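Local structure of beta-ketoacyl-[acyl-carrier-protein] synthase FabY (Pseudomonas aeruginosa, 4CW4) at residues Cys359-Val371 and Val475-Ile488. The protein catalyses the condensation of acetyl-CoA with malonyl-ACP to form acetoacetyl-ACP, the primer that initiates fatty acid biosynthesis. Numbering follows the deposited sequence. Where two conformers were deposited one is given.
Sequences CGFTLAESSQYVV and VGHSLATASADQLI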
ATOM      1  N   CYS A 359      -8.748  -2.094 -27.552  1.00 11.64           N
ATOM      2  CA  CYS A 359      -9.844  -1.333 -26.954  1.00 11.37           C
ATOM      3  C   CYS A 359      -9.935  -1.449 -25.436  1.00 11.85           C
ATOM      4  O   CYS A 359     -11.023  -1.340 -24.863  1.00 14.13           O
ATOM      5  CB  CYS A 359     -11.161  -1.763 -27.593  1.00 12.92           C
ATOM      6  SG  CYS A 359     -11.551  -3.534 -27.422  1.00 14.76           S
ATOM      7  N   GLY A 360      -8.788  -1.587 -24.774  1.00 11.13           N
ATOM      8  CA  GLY A 360      -8.746  -1.584 -23.318  1.00 11.02           C
ATOM      9  C   GLY A 360      -8.083  -2.832 -22.773  1.00 10.44           C
ATOM     10  O   GLY A 360      -7.959  -3.852 -23.469  1.00 10.41           O
ATOM     11  N   PHE A 361      -7.665  -2.759 -21.515  1.00  9.71           N
ATOM     12  CA  PHE A 361      -6.959  -3.867 -20.917  1.00  9.84           C
ATOM     13  C   PHE A 361      -7.916  -4.950 -20.419  1.00  9.55           C
ATOM     14  O   PHE A 361      -9.135  -4.751 -20.340  1.00 11.17           O
ATOM     15  CB  PHE A 361      -5.911  -3.396 -19.874  1.00 10.22           C
ATOM     16  CG  PHE A 361      -6.432  -3.012 -18.501  1.00 12.24           C
ATOM     17  CD1 PHE A 361      -6.608  -3.959 -17.510  1.00 12.43           C
ATOM     18  CD2 PHE A 361      -6.586  -1.688 -18.168  1.00 14.00           C
ATOM     19  CE1 PHE A 361      -6.993  -3.615 -16.241  1.00 14.16           C
ATOM     20  CE2 PHE A 361      -6.984  -1.325 -16.874  1.00 14.84           C
ATOM     21  CZ  PHE A 361      -7.185  -2.303 -15.924  1.00 14.41           C
ATOM     22  N   THR A 362      -7.345  -6.108 -20.116  1.00  9.75           N
ATOM     23  CA  THR A 362      -8.058  -7.236 -19.554  1.00 11.45           C
ATOM     24  C   THR A 362      -7.560  -7.498 -18.144  1.00 10.33           C
ATOM     25  O   THR A 362      -6.366  -7.680 -17.921  1.00 10.49           O
ATOM     26  CB  THR A 362      -7.811  -8.479 -20.420  1.00 14.04           C
ATOM     27  OG1 THR A 362      -8.451  -8.295 -21.687  1.00 16.82           O
ATOM     28  CG2 THR A 362      -8.346  -9.749 -19.756  1.00 13.92           C
ATOM     29  N   LEU A 363      -8.489  -7.530 -17.201  0.50 10.15           N
ATOM     30  CA  LEU A 363      -8.181  -7.766 -15.808  0.50 10.18           C
ATOM     31  C   LEU A 363      -7.761  -9.222 -15.593  0.50  9.18           C
ATOM     32  O   LEU A 363      -8.334 -10.128 -16.187  0.50  8.63           O
ATOM     33  CB  LEU A 363      -9.429  -7.448 -14.996  0.50 12.01           C
ATOM     34  CG  LEU A 363      -9.314  -7.385 -13.493  0.50 12.47           C
ATOM     35  CD1 LEU A 363      -8.399  -6.260 -13.080  0.50 13.28           C
ATOM     36  CD2 LEU A 363     -10.691  -7.194 -12.910  0.50 12.01           C
ATOM     37  N   ALA A 364      -6.773  -9.446 -14.728  1.00  8.96           N
ATOM     38  CA  ALA A 364      -6.245 -10.772 -14.471  1.00  9.19           C
ATOM     39  C   ALA A 364      -5.840 -10.941 -13.012  1.00  8.94           C
ATOM     40  O   ALA A 364      -5.595  -9.969 -12.297  1.00  9.79           O
ATOM     41  CB  ALA A 364      -5.056 -11.041 -15.353  1.00  9.22           C
ATOM     42  N   GLU A 365      -5.732 -12.198 -12.604  1.00  9.93           N
ATOM     43  CA  GLU A 365      -5.200 -12.548 -11.289  1.00  9.64           C
ATOM     44  C   GLU A 365      -3.840 -13.225 -11.425  1.00  8.97           C
ATOM     45  O   GLU A 365      -3.605 -14.029 -12.325  1.00 10.26           O
ATOM     46  CB  GLU A 365      -6.161 -13.493 -10.565  1.00  8.97           C
ATOM     47  CG  GLU A 365      -6.411 -14.820 -11.265  1.00  9.77           C
ATOM     48  CD  GLU A 365      -7.470 -15.694 -10.602  1.00 10.36           C
ATOM     49  OE1 GLU A 365      -8.112 -15.269  -9.606  1.00 11.16           O
ATOM     50  OE2 GLU A 365      -7.677 -16.812 -11.099  1.00 10.38           O
ATOM     51  N   SER A 366      -2.942 -12.911 -10.499  1.00  8.13           N
ATOM     52  CA  SER A 366      -1.606 -13.495 -10.495  1.00  7.66           C
ATOM     53  C   SER A 366      -0.961 -13.294  -9.158  1.00  7.58           C
ATOM     54  O   SER A 366      -1.146 -12.250  -8.525  1.00  8.65           O
ATOM     55  CB  SER A 366      -0.721 -12.819 -11.530  1.00  9.38           C
ATOM     56  OG  SER A 366       0.558 -13.452 -11.596  1.00  8.48           O
ATOM     57  N   SER A 367      -0.197 -14.285  -8.723  1.00  8.35           N
ATOM     58  CA  SER A 367       0.723 -14.089  -7.607  1.00  8.97           C
ATOM     59  C   SER A 367       2.054 -14.658  -8.029  1.00  8.21           C
ATOM     60  O   SER A 367       2.135 -15.789  -8.496  1.00  9.40           O
ATOM     61  CB  SER A 367       0.254 -14.750  -6.311  1.00 10.98           C
ATOM     62  OG  SER A 367       1.175 -14.459  -5.265  1.00 11.64           O
ATOM     63  N   GLN A 368       3.106 -13.868  -7.838  0.69  8.56           N
ATOM     64  CA  GLN A 368       4.449 -14.183  -8.319  0.69  8.76           C
ATOM     65  C   GLN A 368       5.457 -13.709  -7.293  0.69  9.07           C
ATOM     66  O   GLN A 368       5.283 -12.634  -6.736  0.69  8.78           O
ATOM     67  CB  GLN A 368       4.729 -13.436  -9.623  0.69  9.54           C
ATOM     68  CG  GLN A 368       3.798 -13.720 -10.780  0.69 10.38           C
ATOM     69  CD  GLN A 368       4.145 -14.982 -11.517  0.69 10.75           C
ATOM     70  OE1 GLN A 368       4.552 -15.976 -10.916  0.69 11.46           O
ATOM     71  NE2 GLN A 368       3.976 -14.959 -12.830  0.69 10.06           N
ATOM     72  N   TYR A 369       6.518 -14.487  -7.106  1.00  9.59           N
ATOM     73  CA  TYR A 369       7.634 -14.119  -6.238  1.00  9.89           C
ATOM     74  C   TYR A 369       8.974 -14.442  -6.883  1.00 10.19           C
ATOM     75  O   TYR A 369       9.118 -15.453  -7.567  1.00 10.76           O
ATOM     76  CB  TYR A 369       7.531 -14.820  -4.863  1.00 11.16           C
ATOM     77  CG  TYR A 369       6.386 -14.265  -4.104  1.00 10.76           C
ATOM     78  CD1 TYR A 369       6.503 -13.045  -3.464  1.00 11.39           C
ATOM     79  CD2 TYR A 369       5.153 -14.911  -4.094  1.00 10.92           C
ATOM     80  CE1 TYR A 369       5.430 -12.484  -2.821  1.00 11.32           C
ATOM     81  CE2 TYR A 369       4.082 -14.360  -3.461  1.00 11.26           C
ATOM     82  CZ  TYR A 369       4.216 -13.151  -2.829  1.00 11.02           C
ATOM     83  OH  TYR A 369       3.146 -12.555  -2.189  1.00 11.83           O
ATOM     84  N   VAL A 370       9.954 -13.575  -6.642  1.00  9.58           N
ATOM     85  CA  VAL A 370      11.343 -13.920  -6.911  1.00 10.59           C
ATOM     86  C   VAL A 370      12.083 -13.928  -5.585  1.00 10.37           C
ATOM     87  O   VAL A 370      11.734 -13.187  -4.648  1.00 10.77           O
ATOM     88  CB  VAL A 370      12.048 -12.945  -7.895  1.00 12.49           C
ATOM     89  CG1 VAL A 370      11.405 -13.038  -9.295  1.00 14.20           C
ATOM     90  CG2 VAL A 370      12.065 -11.517  -7.367  1.00 13.51           C
ATOM     91  N   VAL A 371      13.097 -14.776  -5.507  1.00  9.67           N
ATOM     92  CA  VAL A 371      13.965 -14.843  -4.336  1.00 10.27           C
ATOM     93  C   VAL A 371      15.300 -14.266  -4.749  1.00 10.43           C
ATOM     94  O   VAL A 371      15.918 -14.767  -5.674  1.00 10.67           O
ATOM     95  CB  VAL A 371      14.150 -16.279  -3.836  1.00 11.47           C
ATOM     96  CG1 VAL A 371      14.952 -16.295  -2.544  1.00 11.96           C
ATOM     97  CG2 VAL A 371      12.816 -16.964  -3.648  1.00 11.62           C
ATOM     98  N   VAL A 475      -1.596 -13.261 -20.541  1.00  8.69           N
ATOM     99  CA  VAL A 475      -2.138 -13.436 -19.195  1.00  8.77           C
ATOM    100  C   VAL A 475      -2.910 -12.236 -18.674  1.00  9.99           C
ATOM    101  O   VAL A 475      -3.316 -12.223 -17.530  1.00 10.62           O
ATOM    102  CB  VAL A 475      -1.009 -13.796 -18.186  1.00  9.33           C
ATOM    103  CG1 VAL A 475      -0.320 -15.088 -18.613  1.00 10.66           C
ATOM    104  CG2 VAL A 475       0.011 -12.640 -18.043  1.00 10.32           C
ATOM    105  N   GLY A 476      -3.144 -11.253 -19.529  1.00  9.70           N
ATOM    106  CA  GLY A 476      -3.849 -10.064 -19.104  1.00 10.47           C
ATOM    107  C   GLY A 476      -3.036  -9.259 -18.115  1.00  9.13           C
ATOM    108  O   GLY A 476      -1.824  -9.460 -17.973  1.00  9.88           O
ATOM    109  N   HIS A 477      -3.716  -8.327 -17.461  1.00  8.38           N
ATOM    110  CA  HIS A 477      -3.119  -7.329 -16.596  1.00  8.77           C
ATOM    111  C   HIS A 477      -3.461  -7.630 -15.144  1.00  8.14           C
ATOM    112  O   HIS A 477      -4.584  -7.402 -14.704  1.00  8.81           O
ATOM    113  CB  HIS A 477      -3.685  -5.975 -17.001  1.00  9.44           C
ATOM    114  CG  HIS A 477      -2.964  -4.816 -16.409  1.00 10.49           C
ATOM    115  ND1 HIS A 477      -2.169  -4.940 -15.297  1.00 11.27           N
ATOM    116  CD2 HIS A 477      -2.899  -3.515 -16.780  1.00 12.31           C
ATOM    117  CE1 HIS A 477      -1.630  -3.765 -15.012  1.00 13.14           C
ATOM    118  NE2 HIS A 477      -2.057  -2.882 -15.895  1.00 14.34           N
ATOM    119  N   SER A 478      -2.491  -8.151 -14.402  1.00  7.99           N
ATOM    120  CA  SER A 478      -2.708  -8.561 -13.008  1.00  9.30           C
ATOM    121  C   SER A 478      -2.411  -7.457 -11.994  1.00  8.51           C
ATOM    122  O   SER A 478      -2.231  -7.720 -10.806  1.00  8.92           O
ATOM    123  CB  SER A 478      -1.879  -9.804 -12.684  1.00  9.57           C
ATOM    124  OG  SER A 478      -0.507  -9.512 -12.876  1.00  8.87           O
ATOM    125  N   LEU A 479      -2.415  -6.215 -12.458  1.00  8.78           N
ATOM    126  CA  LEU A 479      -2.444  -5.053 -11.569  1.00  9.29           C
ATOM    127  C   LEU A 479      -1.125  -4.996 -10.784  1.00 10.10           C
ATOM    128  O   LEU A 479      -0.081  -4.815 -11.402  1.00  9.98           O
ATOM    129  CB  LEU A 479      -3.694  -5.056 -10.682  1.00  9.12           C
ATOM    130  CG  LEU A 479      -5.048  -5.106 -11.406  1.00 11.20           C
ATOM    131  CD1 LEU A 479      -6.187  -4.892 -10.429  1.00 11.30           C
ATOM    132  CD2 LEU A 479      -5.142  -4.103 -12.565  1.00 12.94           C
ATOM    133  N   ALA A 480      -1.146  -5.153  -9.454  1.00  9.99           N
ATOM    134  CA  ALA A 480       0.120  -5.116  -8.708  1.00 10.19           C
ATOM    135  C   ALA A 480       1.154  -6.074  -9.282  1.00  9.66           C
ATOM    136  O   ALA A 480       2.336  -5.760  -9.345  1.00 10.86           O
ATOM    137  CB  ALA A 480      -0.063  -5.430  -7.218  1.00 12.00           C
ATOM    138  N   THR A 481       0.697  -7.241  -9.708  1.00  9.39           N
ATOM    139  CA  THR A 481       1.607  -8.317 -10.071  1.00  8.56           C
ATOM    140  C   THR A 481       2.063  -8.215 -11.524  1.00  8.51           C
ATOM    141  O   THR A 481       2.866  -9.021 -11.979  1.00  9.76           O
ATOM    142  CB  THR A 481       0.900  -9.664  -9.818  1.00  9.53           C
ATOM    143  OG1 THR A 481       0.285  -9.605  -8.529  1.00  9.76           O
ATOM    144  CG2 THR A 481       1.860 -10.843  -9.862  1.00  9.64           C
ATOM    145  N   ALA A 482       1.575  -7.209 -12.240  1.00  8.86           N
ATOM    146  CA  ALA A 482       1.809  -7.149 -13.679  1.00 10.06           C
ATOM    147  C   ALA A 482       3.295  -7.224 -14.051  1.00  9.09           C
ATOM    148  O   ALA A 482       3.693  -7.977 -14.929  1.00  9.35           O
ATOM    149  CB  ALA A 482       1.198  -5.913 -14.267  1.00 11.45           C
ATOM    150  N   SER A 483       4.129  -6.425 -13.402  0.72  9.44           N
ATOM    151  CA  SER A 483       5.533  -6.399 -13.767  0.72  9.52           C
ATOM    152  C   SER A 483       6.307  -7.592 -13.236  0.72  9.47           C
ATOM    153  O   SER A 483       7.400  -7.845 -13.710  0.72 10.58           O
ATOM    154  CB  SER A 483       6.191  -5.058 -13.425  0.72 10.04           C
ATOM    155  OG  SER A 483       5.991  -4.679 -12.070  0.72 11.48           O
ATOM    156  N   ALA A 484       5.738  -8.350 -12.309  1.00  9.04           N
ATOM    157  CA  ALA A 484       6.299  -9.647 -11.945  1.00  9.51           C
ATOM    158  C   ALA A 484       6.012 -10.684 -13.054  1.00  9.33           C
ATOM    159  O   ALA A 484       6.869 -11.474 -13.392  1.00  9.57           O
ATOM    160  CB  ALA A 484       5.755 -10.139 -10.602  1.00  9.84           C
ATOM    161  N   ASP A 485       4.808 -10.679 -13.614  1.00  8.42           N
ATOM    162  CA  ASP A 485       4.528 -11.520 -14.783  1.00  7.90           C
ATOM    163  C   ASP A 485       5.555 -11.236 -15.893  1.00  8.96           C
ATOM    164  O   ASP A 485       6.030 -12.144 -16.579  1.00  8.86           O
ATOM    165  CB  ASP A 485       3.118 -11.261 -15.349  1.00  8.77           C
ATOM    166  CG  ASP A 485       1.996 -11.723 -14.430  1.00  8.52           C
ATOM    167  OD1 ASP A 485       2.195 -12.653 -13.612  1.00  9.61           O
ATOM    168  OD2 ASP A 485       0.881 -11.162 -14.575  1.00  9.75           O
ATOM    169  N   GLN A 486       5.866  -9.955 -16.095  1.00  8.76           N
ATOM    170  CA  GLN A 486       6.884  -9.561 -17.077  1.00  9.43           C
ATOM    171  C   GLN A 486       8.265 -10.121 -16.738  1.00  9.30           C
ATOM    172  O   GLN A 486       8.923 -10.741 -17.580  1.00  9.52           O
ATOM    173  CB  GLN A 486       6.957  -8.031 -17.220  1.00 10.17           C
ATOM    174  CG  GLN A 486       5.701  -7.370 -17.769  1.00 11.18           C
ATOM    175  CD  GLN A 486       5.787  -5.844 -17.664  1.00 11.19           C
ATOM    176  OE1 GLN A 486       5.682  -5.270 -16.584  1.00 14.84           O
ATOM    177  NE2 GLN A 486       5.997  -5.198 -18.769  1.00 11.13           N
ATOM    178  N   LEU A 487       8.727  -9.872 -15.518  1.00  8.84           N
ATOM    179  CA  LEU A 487      10.051 -10.318 -15.089  1.00  8.94           C
ATOM    180  C   LEU A 487      10.187 -11.827 -15.233  1.00  9.37           C
ATOM    181  O   LEU A 487      11.167 -12.318 -15.765  1.00  9.45           O
ATOM    182  CB  LEU A 487      10.327  -9.884 -13.636  1.00 10.93           C
ATOM    183  CG  LEU A 487      11.666 -10.408 -13.062  1.00 13.92           C
ATOM    184  CD1 LEU A 487      12.812 -10.047 -13.958  1.00 16.45           C
ATOM    185  CD2 LEU A 487      11.935  -9.892 -11.630  1.00 16.46           C
ATOM    186  N   ILE A 488       9.186 -12.567 -14.805  0.68 10.38           N
ATOM    187  CA  ILE A 488       9.329 -14.007 -14.821  0.68 10.53           C
ATOM    188  C   ILE A 488       9.347 -14.530 -16.254  0.68 10.50           C
ATOM    189  O   ILE A 488      10.130 -15.431 -16.575  0.68 10.46           O
ATOM    190  CB  ILE A 488       8.279 -14.659 -13.922  0.68 12.35           C
ATOM    191  CG1 ILE A 488       8.723 -14.493 -12.461  0.68 13.57           C
ATOM    192  CG2 ILE A 488       8.093 -16.130 -14.269  0.68 14.36           C
ATOM    193  CD1 ILE A 488       7.731 -14.953 -11.475  0.68 13.55           C
TER
HETATM  194  O   HOH W   1      -3.254 -14.313 -15.095  1.00 10.60           O
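A single beta bridge pairs Leu363 with His477: His477 N donates to Thr362 O (2.8 Å) and Ala364 N to His477 O (3.0 Å). From there strand 366-371 crosses helix 482-488 at 56°. Gly476, leaving the preceding helix with positive phi, lies close to Thr362 O, where a residue without a side chain fits. The edge of His477 meets the face of Phe361, whose CG lies between the backbone N and carbonyl carbon (chi1 79°), placing the ring against His477 with CD1 3.6 Å from His477 CB. His477, a predicted catalytic residue beside Cys286 and His439, thus has its backbone bridged and its imidazole packed against the ring of Phe361; its ND1 also accepts from Leu479 N at 3.1 Å. Farther along, the carboxylate of Asp485 gathers donors from both segments. Its OD1 takes Ser366 OG on the syn lone pair (2.7 Å) and Gln368 NE2 on the anti one, and OD2 takes Ser478 OG; Gln368 OE1 is hydrogen-bonded to Ser24. Ser366 is short enough to sit tightly against Ser478, CB to CB 3.4 Å. Thr481 OG1 donates to Ser366 O, and Gln368 CB lies 3.6 Å from CB of the small Ala484. Within this buried ketosynthase core, Asn19 of strand 10-19 also binds Asp485 OD1, and Phe289 of helix 288-301 packs against Ala484 and Leu487.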